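Local coordinates for hypothetical protein Atu1540 (Agrobacterium tumefaciens str. C58, PDB 2HWJ) that is of unknown function but belongs to a putative ParB-like nuclease family and may therefore act on nucleic acid, at residues P19-V24 and D67-V72; L31-W36 and S76-E81; V53-G58 and V83-V88; E132-R137 and S157-A162. All coordinates share one frame; numbering follows the deposited sequence.

Contact 1. Residues P19-V24 and D67-V72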
loop_
_atom_site.group_PDB
_atom_site.type_symbol
_atom_site.label_atom_id
_atom_site.label_comp_id
_atom_site.label_asym_id
_atom_site.label_seq_id
_atom_site.Cartn_x
_atom_site.Cartn_y
_atom_site.Cartn_z
ATOM N N PRO A 19 10.135 6.085 -22.301
ATOM C CA PRO A 19 10.433 5.044 -21.327
ATOM C C PRO A 19 10.600 5.574 -19.895
ATOM O O PRO A 19 10.881 6.758 -19.748
ATOM C CB PRO A 19 11.812 4.521 -21.774
ATOM C CG PRO A 19 11.903 4.829 -23.172
ATOM C CD PRO A 19 11.034 6.045 -23.463
ATOM N N THR A 20 10.516 4.708 -18.855
ATOM C CA THR A 20 10.898 5.202 -17.570
ATOM C C THR A 20 11.861 4.278 -16.890
ATOM O O THR A 20 12.057 4.320 -15.669
ATOM C CB THR A 20 9.613 5.604 -16.668
ATOM O OG1 THR A 20 8.812 4.466 -16.403
ATOM C CG2 THR A 20 8.721 6.723 -17.308
ATOM N N GLN A 21 12.518 3.438 -17.668
ATOM C CA GLN A 21 13.580 2.504 -17.180
ATOM C C GLN A 21 14.580 2.262 -18.297
ATOM O O GLN A 21 14.303 2.489 -19.487
ATOM C CB GLN A 21 12.981 1.183 -16.665
ATOM C CG GLN A 21 12.334 0.286 -17.711
ATOM C CD GLN A 21 11.524 -0.809 -17.093
ATOM O OE1 GLN A 21 10.630 -0.509 -16.348
ATOM N NE2 GLN A 21 11.786 -2.090 -17.434
ATOM N N ILE A 22 15.758 1.800 -17.933
ATOM C CA ILE A 22 16.873 1.689 -18.841
ATOM C C ILE A 22 16.898 0.328 -19.480
ATOM O O ILE A 22 17.309 0.205 -20.625
ATOM C CB ILE A 22 18.142 1.991 -18.077
ATOM C CG1 ILE A 22 18.105 3.458 -17.694
ATOM C CG2 ILE A 22 19.339 1.822 -18.948
ATOM C CD1 ILE A 22 19.070 3.845 -16.755
ATOM N N ALA A 23 16.390 -0.699 -18.781
ATOM C CA ALA A 23 16.603 -2.090 -19.242
ATOM C C ALA A 23 15.380 -2.956 -19.177
ATOM O O ALA A 23 14.462 -2.625 -18.470
ATOM C CB ALA A 23 17.804 -2.750 -18.559
ATOM N N VAL A 24 15.368 -4.021 -19.981
ATOM C CA VAL A 24 14.375 -5.082 -19.919
ATOM C C VAL A 24 15.103 -6.364 -20.302
ATOM O O VAL A 24 16.267 -6.331 -20.736
ATOM C CB VAL A 24 13.250 -4.888 -20.953
ATOM C CG1 VAL A 24 12.327 -3.744 -20.594
ATOM C CG2 VAL A 24 13.855 -4.664 -22.406
ATOM N N ASP A 67 4.357 1.166 -17.164
ATOM C CA ASP A 67 4.520 -0.231 -16.924
ATOM C C ASP A 67 4.622 -0.905 -18.250
ATOM O O ASP A 67 4.359 -0.255 -19.280
ATOM C CB ASP A 67 3.261 -0.750 -16.215
ATOM C CG ASP A 67 3.575 -1.891 -15.312
ATOM O OD1 ASP A 67 4.791 -2.243 -15.242
ATOM O OD2 ASP A 67 2.629 -2.425 -14.685
ATOM N N HIS A 68 4.892 -2.200 -18.259
ATOM C CA HIS A 68 4.775 -2.915 -19.521
ATOM C C HIS A 68 5.794 -2.523 -20.559
ATOM O O HIS A 68 5.502 -2.536 -21.742
ATOM C CB HIS A 68 3.375 -2.828 -20.115
ATOM C CG HIS A 68 2.316 -3.169 -19.126
ATOM N ND1 HIS A 68 2.057 -4.466 -18.732
ATOM C CD2 HIS A 68 1.482 -2.381 -18.401
ATOM C CE1 HIS A 68 1.106 -4.463 -17.818
ATOM N NE2 HIS A 68 0.751 -3.214 -17.596
ATOM N N HIS A 69 6.985 -2.158 -20.151
ATOM C CA HIS A 69 8.070 -2.017 -21.187
ATOM C C HIS A 69 8.327 -3.271 -22.077
ATOM O O HIS A 69 8.609 -3.145 -23.258
ATOM C CB HIS A 69 9.341 -1.489 -20.561
ATOM C CG HIS A 69 9.176 -0.114 -19.981
ATOM N ND1 HIS A 69 9.877 0.986 -20.434
ATOM C CD2 HIS A 69 8.372 0.345 -18.991
ATOM C CE1 HIS A 69 9.521 2.058 -19.742
ATOM N NE2 HIS A 69 8.603 1.696 -18.868
ATOM N N HIS A 70 8.223 -4.465 -21.515
ATOM C CA HIS A 70 8.591 -5.629 -22.264
ATOM C C HIS A 70 7.618 -5.676 -23.414
ATOM O O HIS A 70 7.975 -5.753 -24.565
ATOM C CB HIS A 70 8.501 -6.851 -21.347
ATOM C CG HIS A 70 9.563 -6.874 -20.284
ATOM N ND1 HIS A 70 10.821 -7.414 -20.490
ATOM C CD2 HIS A 70 9.595 -6.339 -19.041
ATOM C CE1 HIS A 70 11.566 -7.246 -19.412
ATOM N NE2 HIS A 70 10.851 -6.588 -18.522
ATOM N N LEU A 71 6.364 -5.459 -23.099
ATOM C CA LEU A 71 5.295 -5.635 -24.046
ATOM C C LEU A 71 5.426 -4.566 -25.049
ATOM O O LEU A 71 5.339 -4.842 -26.258
ATOM C CB LEU A 71 3.965 -5.515 -23.348
ATOM C CG LEU A 71 2.892 -5.552 -24.420
ATOM C CD1 LEU A 71 2.926 -6.896 -25.124
ATOM C CD2 LEU A 71 1.501 -5.215 -23.915
ATOM N N VAL A 72 5.683 -3.347 -24.600
ATOM C CA VAL A 72 5.809 -2.297 -25.608
ATOM C C VAL A 72 7.011 -2.460 -26.569
ATOM O O VAL A 72 6.862 -2.258 -27.809
ATOM C CB VAL A 72 5.697 -0.864 -25.026
ATOM C CG1 VAL A 72 5.919 0.150 -26.085
ATOM C CG2 VAL A 72 4.299 -0.626 -24.403
HETATM O O HOH W 1 10.135 -4.557 -16.067
#
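H69 carries most of this buried contact. The carboxamide of Q21 stacks on one face of its imidazole, the two planes 10° apart, with Q21 OE1 3.6 Å from H69 CD2, while Q21 CG makes a CH-pi contact over the ring's centre, 3.8 Å from the H69 centroid. At the edge of the same ring lie T20 N and P19 CA, the latter 3.5 Å from H69 CE1. V24 serves both histidines. Its CG1, set beside the backbone N (chi1 -72°), meets H69 CB at 3.7 Å and stands 3.8 Å from the H70 ring centroid, 11° off the normal, a CH-pi contact over the face.

The next shell fixes these groups. Q21 NE2 donates to A23 O at 2.9 Å, which holds the amide's rotation, and a water links Q21 NE2 with H70 NE2. T20 OG1 bonds to L65 O. H68 is the N-cap of helix 69-77, which H69 and H70 open, within the putative ParB-like nuclease region. No direct hydrogen bond crosses between the segments, so stacking and CH-pi contacts orient the imidazoles, while H69 NE2 has a weak bond with L65 O and H70 NE2 a water.

Contact 2. Residues L31-W36 and S76-E81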
loop_
_atom_site.group_PDB
_atom_site.type_symbol
_atom_site.label_atom_id
_atom_site.label_comp_id
_atom_site.label_asym_id
_atom_site.label_seq_id
_atom_site.Cartn_x
_atom_site.Cartn_y
_atom_site.Cartn_z
ATOM N N LEU A 31 9.820 -13.784 -26.174
ATOM C CA LEU A 31 8.613 -14.584 -25.871
ATOM C C LEU A 31 7.335 -13.800 -26.186
ATOM O O LEU A 31 6.535 -14.265 -26.997
ATOM C CB LEU A 31 8.605 -15.152 -24.452
ATOM C CG LEU A 31 9.739 -16.186 -24.276
ATOM C CD1 LEU A 31 9.735 -16.728 -22.848
ATOM C CD2 LEU A 31 9.734 -17.343 -25.334
ATOM N N LYS A 32 7.159 -12.592 -25.611
ATOM C CA LYS A 32 6.024 -11.749 -26.021
ATOM C C LYS A 32 5.922 -11.662 -27.546
ATOM O O LYS A 32 4.859 -11.954 -28.075
ATOM C CB LYS A 32 6.019 -10.399 -25.344
ATOM C CG LYS A 32 5.367 -10.391 -23.947
ATOM C CD LYS A 32 6.104 -9.350 -23.126
ATOM C CE LYS A 32 5.503 -9.025 -21.780
ATOM N NZ LYS A 32 4.658 -10.086 -21.178
ATOM N N ARG A 33 7.004 -11.352 -28.264
ATOM C CA ARG A 33 6.881 -11.253 -29.691
ATOM C C ARG A 33 6.380 -12.567 -30.346
ATOM O O ARG A 33 5.720 -12.525 -31.391
ATOM C CB ARG A 33 8.216 -10.974 -30.302
ATOM C CG ARG A 33 8.997 -9.807 -29.831
ATOM C CD ARG A 33 9.462 -9.217 -31.117
ATOM N NE ARG A 33 10.855 -9.303 -31.475
ATOM C CZ ARG A 33 11.246 -9.321 -32.756
ATOM N NH1 ARG A 33 10.355 -9.306 -33.729
ATOM N NH2 ARG A 33 12.516 -9.356 -33.083
ATOM N N LYS A 34 6.737 -13.745 -29.810
ATOM C CA LYS A 34 6.203 -14.985 -30.401
ATOM C C LYS A 34 4.723 -15.008 -30.200
ATOM O O LYS A 34 4.004 -15.200 -31.164
ATOM C CB LYS A 34 6.789 -16.298 -29.828
ATOM C CG LYS A 34 8.026 -16.928 -30.552
ATOM C CD LYS A 34 7.774 -17.785 -31.831
ATOM C CE LYS A 34 7.284 -19.227 -31.554
ATOM N NZ LYS A 34 7.701 -19.804 -30.236
ATOM N N GLU A 35 4.282 -14.815 -28.953
ATOM C CA GLU A 35 2.861 -14.983 -28.601
ATOM C C GLU A 35 2.068 -14.170 -29.620
ATOM O O GLU A 35 1.182 -14.702 -30.305
ATOM C CB GLU A 35 2.528 -14.558 -27.137
ATOM C CG GLU A 35 2.378 -15.706 -26.034
ATOM C CD GLU A 35 1.968 -15.159 -24.563
ATOM O OE1 GLU A 35 0.823 -15.436 -24.113
ATOM O OE2 GLU A 35 2.758 -14.433 -23.850
ATOM N N TRP A 36 2.458 -12.898 -29.737
ATOM C CA TRP A 36 1.819 -11.950 -30.607
ATOM C C TRP A 36 1.933 -12.344 -32.065
ATOM O O TRP A 36 0.961 -12.249 -32.787
ATOM C CB TRP A 36 2.417 -10.567 -30.403
ATOM C CG TRP A 36 2.043 -9.612 -31.504
ATOM C CD1 TRP A 36 2.713 -9.423 -32.674
ATOM C CD2 TRP A 36 0.909 -8.731 -31.544
ATOM N NE1 TRP A 36 2.074 -8.492 -33.444
ATOM C CE2 TRP A 36 0.964 -8.042 -32.775
ATOM C CE3 TRP A 36 -0.162 -8.478 -30.670
ATOM C CZ2 TRP A 36 -0.018 -7.097 -33.172
ATOM C CZ3 TRP A 36 -1.161 -7.524 -31.053
ATOM C CH2 TRP A 36 -1.067 -6.841 -32.297
ATOM N N SER A 76 6.729 -2.968 -30.568
ATOM C CA SER A 76 7.494 -2.110 -31.423
ATOM C C SER A 76 8.351 -2.911 -32.409
ATOM O O SER A 76 8.288 -2.684 -33.635
ATOM C CB SER A 76 8.377 -1.258 -30.592
ATOM O OG SER A 76 9.166 -0.626 -31.536
ATOM N N LYS A 77 9.112 -3.876 -31.879
ATOM C CA LYS A 77 9.806 -4.807 -32.737
ATOM C C LYS A 77 8.874 -5.567 -33.714
ATOM O O LYS A 77 9.317 -5.961 -34.793
ATOM C CB LYS A 77 10.677 -5.762 -31.940
ATOM C CG LYS A 77 11.823 -5.089 -31.239
ATOM C CD LYS A 77 12.821 -6.184 -30.710
ATOM C CE LYS A 77 14.108 -5.646 -30.029
ATOM N NZ LYS A 77 15.109 -6.763 -29.842
ATOM N N GLU A 78 7.590 -5.748 -33.395
ATOM C CA GLU A 78 6.719 -6.443 -34.375
ATOM C C GLU A 78 6.182 -5.536 -35.454
ATOM O O GLU A 78 5.371 -5.960 -36.259
ATOM C CB GLU A 78 5.537 -7.146 -33.697
ATOM C CG GLU A 78 5.836 -8.534 -33.192
ATOM C CD GLU A 78 6.559 -9.443 -34.235
ATOM O OE1 GLU A 78 7.715 -9.876 -33.934
ATOM O OE2 GLU A 78 5.978 -9.731 -35.333
ATOM N N GLY A 79 6.614 -4.277 -35.450
ATOM C CA GLY A 79 6.120 -3.296 -36.422
ATOM C C GLY A 79 4.783 -2.638 -36.031
ATOM O O GLY A 79 4.155 -1.992 -36.852
ATOM N N VAL A 80 4.338 -2.771 -34.784
ATOM C CA VAL A 80 3.085 -2.208 -34.431
ATOM C C VAL A 80 3.355 -0.738 -34.171
ATOM O O VAL A 80 4.274 -0.458 -33.453
ATOM C CB VAL A 80 2.556 -2.832 -33.160
ATOM C CG1 VAL A 80 1.343 -2.078 -32.737
ATOM C CG2 VAL A 80 2.201 -4.264 -33.382
ATOM N N GLU A 81 2.573 0.177 -34.750
ATOM C CA GLU A 81 2.781 1.644 -34.614
ATOM C C GLU A 81 2.176 2.317 -33.399
ATOM O O GLU A 81 2.790 3.169 -32.801
ATOM C CB GLU A 81 2.232 2.385 -35.832
ATOM C CG GLU A 81 1.349 1.492 -36.760
ATOM C CD GLU A 81 1.186 2.115 -38.181
ATOM O OE1 GLU A 81 1.195 3.387 -38.266
ATOM O OE2 GLU A 81 1.091 1.340 -39.176
#
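R33 and E78 form the tightly packed charged part of this helix-to-turn contact. R33 NH1 donates to E78 OE1 over 2.7 Å, with an N-H...O angle of 147°. The acceptor lies close to the guanidinium plane, but the carboxylate is met on its anti side and 33° out of its own plane, so this is a single-pronged salt bridge and not a flat two-pronged pair. E78 OE1 is also gripped by R37, and R33 NE pairs with E30. One face of the guanidinium rests on K77, whose CB is 3.6 Å from R33 NE.

Beside this charged part, W36 closes the apolar side. With CG anti to its backbone N (chi1 166°), the indole reaches across the turn: W36 CD1 meets E78 CG obliquely, and W36 CZ2 meets V80 CG2 at 3.6 Å. What brings E78 and V80 to the same partner is the end of helix 69-77. There G79, at positive phi, closes a Schellman motif, with G79 N bonded to S76 O at 2.9 Å, and the chain leaves the helix toward strand 82-90, with V80 against W36.

The outer side is looser. Beyond CB the K77 chain is extended and its end leaves R33, the ammonium going to the ring of F26 in a cation-pi interaction. K77 NZ stays 4.9 Å from R33 NH2, with the carboxylate of E30 probably offsetting the like charges, although its ion pair with K77 is long and weak. R33 also touches a crystal neighbour, so its bent chain may partly reflect the lattice.

Contact 3. Residues V53-G58 and V83-V88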
loop_
_atom_site.group_PDB
_atom_site.type_symbol
_atom_site.label_atom_id
_atom_site.label_comp_id
_atom_site.label_asym_id
_atom_site.label_seq_id
_atom_site.Cartn_x
_atom_site.Cartn_y
_atom_site.Cartn_z
ATOM N N VAL A 53 -1.998 0.598 -22.006
ATOM C CA VAL A 53 -0.809 0.693 -21.261
ATOM C C VAL A 53 -0.943 1.966 -20.456
ATOM O O VAL A 53 -1.481 2.937 -20.949
ATOM C CB VAL A 53 0.238 0.625 -22.360
ATOM C CG1 VAL A 53 1.114 1.823 -22.518
ATOM C CG2 VAL A 53 0.863 -0.774 -22.387
ATOM N N PRO A 54 -0.594 1.941 -19.172
ATOM C CA PRO A 54 -0.795 3.167 -18.349
ATOM C C PRO A 54 0.320 4.157 -18.577
ATOM O O PRO A 54 1.446 3.795 -18.846
ATOM C CB PRO A 54 -0.667 2.631 -16.932
ATOM C CG PRO A 54 0.258 1.590 -16.991
ATOM C CD PRO A 54 0.006 0.867 -18.366
ATOM N N VAL A 55 0.067 5.412 -18.375
ATOM C CA VAL A 55 0.996 6.457 -18.834
ATOM C C VAL A 55 0.814 7.709 -17.955
ATOM O O VAL A 55 -0.178 7.844 -17.266
ATOM C CB VAL A 55 0.523 6.747 -20.240
ATOM C CG1 VAL A 55 0.253 8.240 -20.492
ATOM C CG2 VAL A 55 1.285 5.947 -21.298
ATOM N N VAL A 56 1.764 8.623 -17.944
ATOM C CA VAL A 56 1.683 9.798 -17.090
ATOM C C VAL A 56 1.938 10.947 -18.005
ATOM O O VAL A 56 2.746 10.866 -18.870
ATOM C CB VAL A 56 2.807 9.676 -15.991
ATOM C CG1 VAL A 56 3.367 10.999 -15.579
ATOM C CG2 VAL A 56 2.284 9.018 -14.778
ATOM N N ALA A 57 1.304 12.065 -17.841
ATOM C CA ALA A 57 1.581 13.136 -18.784
ATOM C C ALA A 57 2.742 13.924 -18.184
ATOM O O ALA A 57 2.663 14.329 -17.044
ATOM C CB ALA A 57 0.336 14.018 -19.048
ATOM N N GLY A 58 3.827 14.101 -18.954
ATOM C CA GLY A 58 4.973 14.854 -18.512
ATOM C C GLY A 58 5.031 16.169 -19.186
ATOM O O GLY A 58 4.106 16.580 -19.828
ATOM N N VAL A 83 -0.347 2.240 -29.642
ATOM C CA VAL A 83 -0.874 1.438 -28.567
ATOM C C VAL A 83 -1.917 2.284 -27.776
ATOM O O VAL A 83 -1.724 3.470 -27.615
ATOM C CB VAL A 83 0.254 0.914 -27.665
ATOM C CG1 VAL A 83 1.006 2.072 -26.913
ATOM C CG2 VAL A 83 -0.298 -0.041 -26.604
ATOM N N LEU A 84 -3.005 1.693 -27.289
ATOM C CA LEU A 84 -3.940 2.402 -26.417
ATOM C C LEU A 84 -3.294 2.660 -25.096
ATOM O O LEU A 84 -2.430 1.858 -24.643
ATOM C CB LEU A 84 -5.108 1.521 -26.135
ATOM C CG LEU A 84 -5.862 1.080 -27.386
ATOM C CD1 LEU A 84 -7.027 0.247 -26.988
ATOM C CD2 LEU A 84 -6.222 2.291 -28.302
ATOM N N THR A 85 -3.672 3.762 -24.469
ATOM C CA THR A 85 -3.033 4.206 -23.254
ATOM C C THR A 85 -4.150 4.812 -22.388
ATOM O O THR A 85 -5.226 5.163 -22.889
ATOM C CB THR A 85 -2.174 5.446 -23.507
ATOM O OG1 THR A 85 -2.986 6.437 -24.175
ATOM C CG2 THR A 85 -0.943 5.187 -24.361
ATOM N N SER A 86 -3.862 4.980 -21.094
ATOM C CA SER A 86 -4.754 5.614 -20.194
ATOM C C SER A 86 -3.864 6.442 -19.312
ATOM O O SER A 86 -2.943 5.911 -18.673
ATOM C CB SER A 86 -5.439 4.593 -19.333
ATOM O OG SER A 86 -6.380 5.270 -18.530
ATOM N N GLU A 87 -4.103 7.746 -19.332
ATOM C CA GLU A 87 -3.377 8.653 -18.537
ATOM C C GLU A 87 -3.872 8.445 -17.115
ATOM O O GLU A 87 -5.060 8.601 -16.853
ATOM C CB GLU A 87 -3.634 10.077 -19.068
ATOM C CG GLU A 87 -3.016 11.218 -18.276
ATOM C CD GLU A 87 -3.284 12.644 -18.918
ATOM O OE1 GLU A 87 -4.024 13.499 -18.292
ATOM O OE2 GLU A 87 -2.718 12.916 -20.017
ATOM N N VAL A 88 -2.955 8.104 -16.210
ATOM C CA VAL A 88 -3.253 7.935 -14.796
ATOM C C VAL A 88 -2.678 9.022 -13.876
ATOM O O VAL A 88 -2.759 8.916 -12.644
ATOM C CB VAL A 88 -2.758 6.594 -14.245
ATOM C CG1 VAL A 88 -3.430 5.490 -14.965
ATOM C CG2 VAL A 88 -1.227 6.488 -14.350
#
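V55 and T85 meet through their methyls, V55 CG2 to T85 CG2 at 3.9 Å, on the sheet face they share with V53 and E87. The hydroxyl of T85 is satisfied within this centre by S10 OG on the adjacent strand. V53 CB extends the apolar patch to V83 CG2 at 4.3 Å. P54 and S86 lie on the other face, where V88 CG1 is 4.4 Å from P54 CB; V88 CG2 also comes 4.3 Å from V56 CG2.

The backbones are joined by a parallel ladder in the register V53-T85, P54-S86 and V55-E87, the short strand axes 4.6 Å apart and crossing at -46°, which reflects twist. V53 N bonds to L84 O and S86 N to V53 O. V55 N makes a weak bond to S86 O, and V88 N a nearly straight one to V55 O (3.0 Å, 173°). These are the two central strands of a mixed four-stranded sheet in the order 9-13, 82-90, 52-57, 63-65; the chain passes from one to the other through strand 63-65 and helix 69-77.

Farther out the contact turns polar. E87, fully extended, brings OE2 within 3.4 Å of A57 CB, while its OE1 has a long, weak ion pair with K90. S86 packs on I52 of the second subunit, and its OG makes a weak hydrogen bond to R8 O.

Contact 4. Residues E132-R137 and S157-A162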
loop_
_atom_site.group_PDB
_atom_site.type_symbol
_atom_site.label_atom_id
_atom_site.label_comp_id
_atom_site.label_asym_id
_atom_site.label_seq_id
_atom_site.Cartn_x
_atom_site.Cartn_y
_atom_site.Cartn_z
ATOM N N GLU A 132 18.059 -1.313 -23.008
ATOM C CA GLU A 132 19.176 -2.242 -22.838
ATOM C C GLU A 132 18.677 -3.599 -22.384
ATOM O O GLU A 132 17.599 -3.703 -21.772
ATOM C CB GLU A 132 20.085 -1.737 -21.743
ATOM C CG GLU A 132 20.883 -0.584 -22.155
ATOM C CD GLU A 132 21.765 0.001 -21.023
ATOM O OE1 GLU A 132 22.179 1.208 -21.145
ATOM O OE2 GLU A 132 22.073 -0.734 -20.037
ATOM N N ASP A 133 19.472 -4.645 -22.618
ATOM C CA ASP A 133 19.004 -6.001 -22.314
ATOM C C ASP A 133 19.526 -6.320 -20.980
ATOM O O ASP A 133 20.750 -6.378 -20.849
ATOM C CB ASP A 133 19.517 -6.994 -23.340
ATOM C CG ASP A 133 19.146 -8.471 -23.027
ATOM O OD1 ASP A 133 18.179 -8.818 -22.292
ATOM O OD2 ASP A 133 19.846 -9.349 -23.576
ATOM N N ASP A 134 18.643 -6.504 -19.980
ATOM C CA ASP A 134 19.136 -7.062 -18.726
ATOM C C ASP A 134 18.845 -8.590 -18.588
ATOM O O ASP A 134 17.754 -9.028 -18.283
ATOM C CB ASP A 134 18.838 -6.201 -17.517
ATOM C CG ASP A 134 19.191 -6.895 -16.150
ATOM O OD1 ASP A 134 19.847 -7.990 -16.169
ATOM O OD2 ASP A 134 18.799 -6.356 -15.030
ATOM N N PRO A 135 19.861 -9.418 -18.853
ATOM C CA PRO A 135 19.554 -10.858 -18.884
ATOM C C PRO A 135 19.135 -11.365 -17.522
ATOM O O PRO A 135 18.366 -12.318 -17.441
ATOM C CB PRO A 135 20.873 -11.526 -19.363
ATOM C CG PRO A 135 21.986 -10.455 -19.076
ATOM C CD PRO A 135 21.275 -9.094 -19.188
ATOM N N PHE A 136 19.574 -10.750 -16.436
ATOM C CA PHE A 136 18.991 -11.208 -15.139
ATOM C C PHE A 136 17.558 -10.801 -14.985
ATOM O O PHE A 136 16.787 -11.506 -14.297
ATOM C CB PHE A 136 19.849 -10.873 -13.912
ATOM C CG PHE A 136 21.130 -11.625 -13.921
ATOM C CD1 PHE A 136 22.267 -11.080 -14.560
ATOM C CD2 PHE A 136 21.184 -12.951 -13.446
ATOM C CE1 PHE A 136 23.445 -11.805 -14.661
ATOM C CE2 PHE A 136 22.385 -13.701 -13.544
ATOM C CZ PHE A 136 23.520 -13.110 -14.142
ATOM N N ARG A 137 17.168 -9.709 -15.650
ATOM C CA ARG A 137 15.778 -9.419 -15.614
ATOM C C ARG A 137 14.971 -10.593 -16.226
ATOM O O ARG A 137 13.868 -10.926 -15.705
ATOM C CB ARG A 137 15.510 -8.115 -16.286
ATOM C CG ARG A 137 14.075 -7.774 -16.353
ATOM C CD ARG A 137 13.507 -7.639 -15.003
ATOM N NE ARG A 137 12.105 -7.321 -15.082
ATOM C CZ ARG A 137 11.164 -8.214 -15.405
ATOM N NH1 ARG A 137 11.509 -9.465 -15.689
ATOM N NH2 ARG A 137 9.886 -7.853 -15.475
ATOM N N SER A 157 9.449 -5.603 -8.255
ATOM C CA SER A 157 9.692 -6.889 -7.561
ATOM C C SER A 157 10.760 -7.653 -8.267
ATOM O O SER A 157 11.712 -8.100 -7.664
ATOM C CB SER A 157 8.455 -7.757 -7.653
ATOM O OG SER A 157 8.483 -8.886 -6.754
ATOM N N GLU A 158 10.571 -7.831 -9.564
ATOM C CA GLU A 158 11.468 -8.583 -10.403
ATOM C C GLU A 158 12.874 -8.050 -10.403
ATOM O O GLU A 158 13.827 -8.803 -10.332
ATOM C CB GLU A 158 10.942 -8.626 -11.844
ATOM C CG GLU A 158 9.797 -9.581 -12.055
ATOM C CD GLU A 158 8.441 -8.968 -11.809
ATOM O OE1 GLU A 158 8.326 -7.729 -11.479
ATOM O OE2 GLU A 158 7.474 -9.765 -11.949
ATOM N N PHE A 159 13.011 -6.759 -10.470
ATOM C CA PHE A 159 14.321 -6.230 -10.479
ATOM C C PHE A 159 15.098 -6.521 -9.182
ATOM O O PHE A 159 16.333 -6.638 -9.206
ATOM C CB PHE A 159 14.299 -4.761 -10.882
ATOM C CG PHE A 159 14.375 -4.562 -12.388
ATOM C CD1 PHE A 159 13.300 -4.027 -13.102
ATOM C CD2 PHE A 159 15.516 -4.977 -13.108
ATOM C CE1 PHE A 159 13.387 -3.863 -14.505
ATOM C CE2 PHE A 159 15.616 -4.820 -14.509
ATOM C CZ PHE A 159 14.555 -4.246 -15.198
ATOM N N GLY A 160 14.365 -6.712 -8.078
ATOM C CA GLY A 160 14.938 -7.157 -6.799
ATOM C C GLY A 160 15.485 -8.559 -6.856
ATOM O O GLY A 160 16.602 -8.837 -6.412
ATOM N N TRP A 161 14.716 -9.435 -7.472
ATOM C CA TRP A 161 15.151 -10.806 -7.729
ATOM C C TRP A 161 16.313 -10.855 -8.721
ATOM O O TRP A 161 17.284 -11.614 -8.513
ATOM C CB TRP A 161 13.974 -11.663 -8.192
ATOM C CG TRP A 161 13.123 -12.041 -7.002
ATOM C CD1 TRP A 161 12.070 -11.339 -6.480
ATOM C CD2 TRP A 161 13.336 -13.142 -6.128
ATOM N NE1 TRP A 161 11.606 -11.953 -5.377
ATOM C CE2 TRP A 161 12.360 -13.062 -5.124
ATOM C CE3 TRP A 161 14.250 -14.220 -6.117
ATOM C CZ2 TRP A 161 12.238 -14.012 -4.126
ATOM C CZ3 TRP A 161 14.145 -15.170 -5.111
ATOM C CH2 TRP A 161 13.129 -15.060 -4.127
ATOM N N ALA A 162 16.238 -10.036 -9.769
ATOM C CA ALA A 162 17.336 -9.988 -10.705
ATOM C C ALA A 162 18.634 -9.513 -10.030
ATOM O O ALA A 162 19.679 -10.055 -10.271
ATOM C CB ALA A 162 16.989 -9.122 -11.904
#
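R137 lays its aliphatic chain across the face of F159. R137 CD sits 3.6 Å from the F159 ring centroid and 14° off the normal, a CH-pi contact over the ring's centre. R137 CG is anti to the backbone N (chi1 177°); the bend at chi2 carries CD over the ring, and the turn at chi4 (75°) leaves the guanidinium nearly perpendicular to it. With R137 CZ 5.3 Å from the F159 centroid, there is at most a weak cation-pi attraction. The guanidinium instead presents one face to E158, whose CB lies 3.6 Å from R137 CZ. The carboxylate of E158 is turned almost parallel to it, but E158 OE1 stays 4.3 Å from R137 NH2 and no N-H points at it.

D134 comes to F159 at the edge, with D134 OD2 3.6 Å from F159 CE2. It is also the N-cap of helix 135-146: D134 OD1 accepts weak bonds from F136 N and R137 N, and R166 adds a salt bridge to the same oxygen. Farther along, F136 CB packs on A162 CB at 3.9 Å, where helices 135-146 and 157-166 come close.

R137 NH1 forms a salt bridge with E28, and E158 has its own with R144. The helices therefore meet through carbon over flat groups rather than through a direct ion pair, and the proximity of the opposite charges probably adds a modest, non-directional attraction.

In the fold
Contact 1, its centre about 4 Å from that of the chain, touches each of the others. It shares helix 69-77 with contact 2, centres about 14 Å apart, where K32 packs on H70. Contacts 1 and 3 have centres about 13 Å apart, with P54 against H68. Contacts 1 and 4 have centres about 11 Å apart: strands 23-24 and 132-133 pair as a small parallel sheet, and R137 NH2 comes within 3.4 Å of H70 NE2. Contacts 3 and 4 do not touch, centres about 23 Å and nearest atoms about 13 Å apart. Along the chain, contacts 1, 2 and 3 alternate, interlocking sheet and helices; contact 4 follows, joining later helices to the histidine-bearing centre.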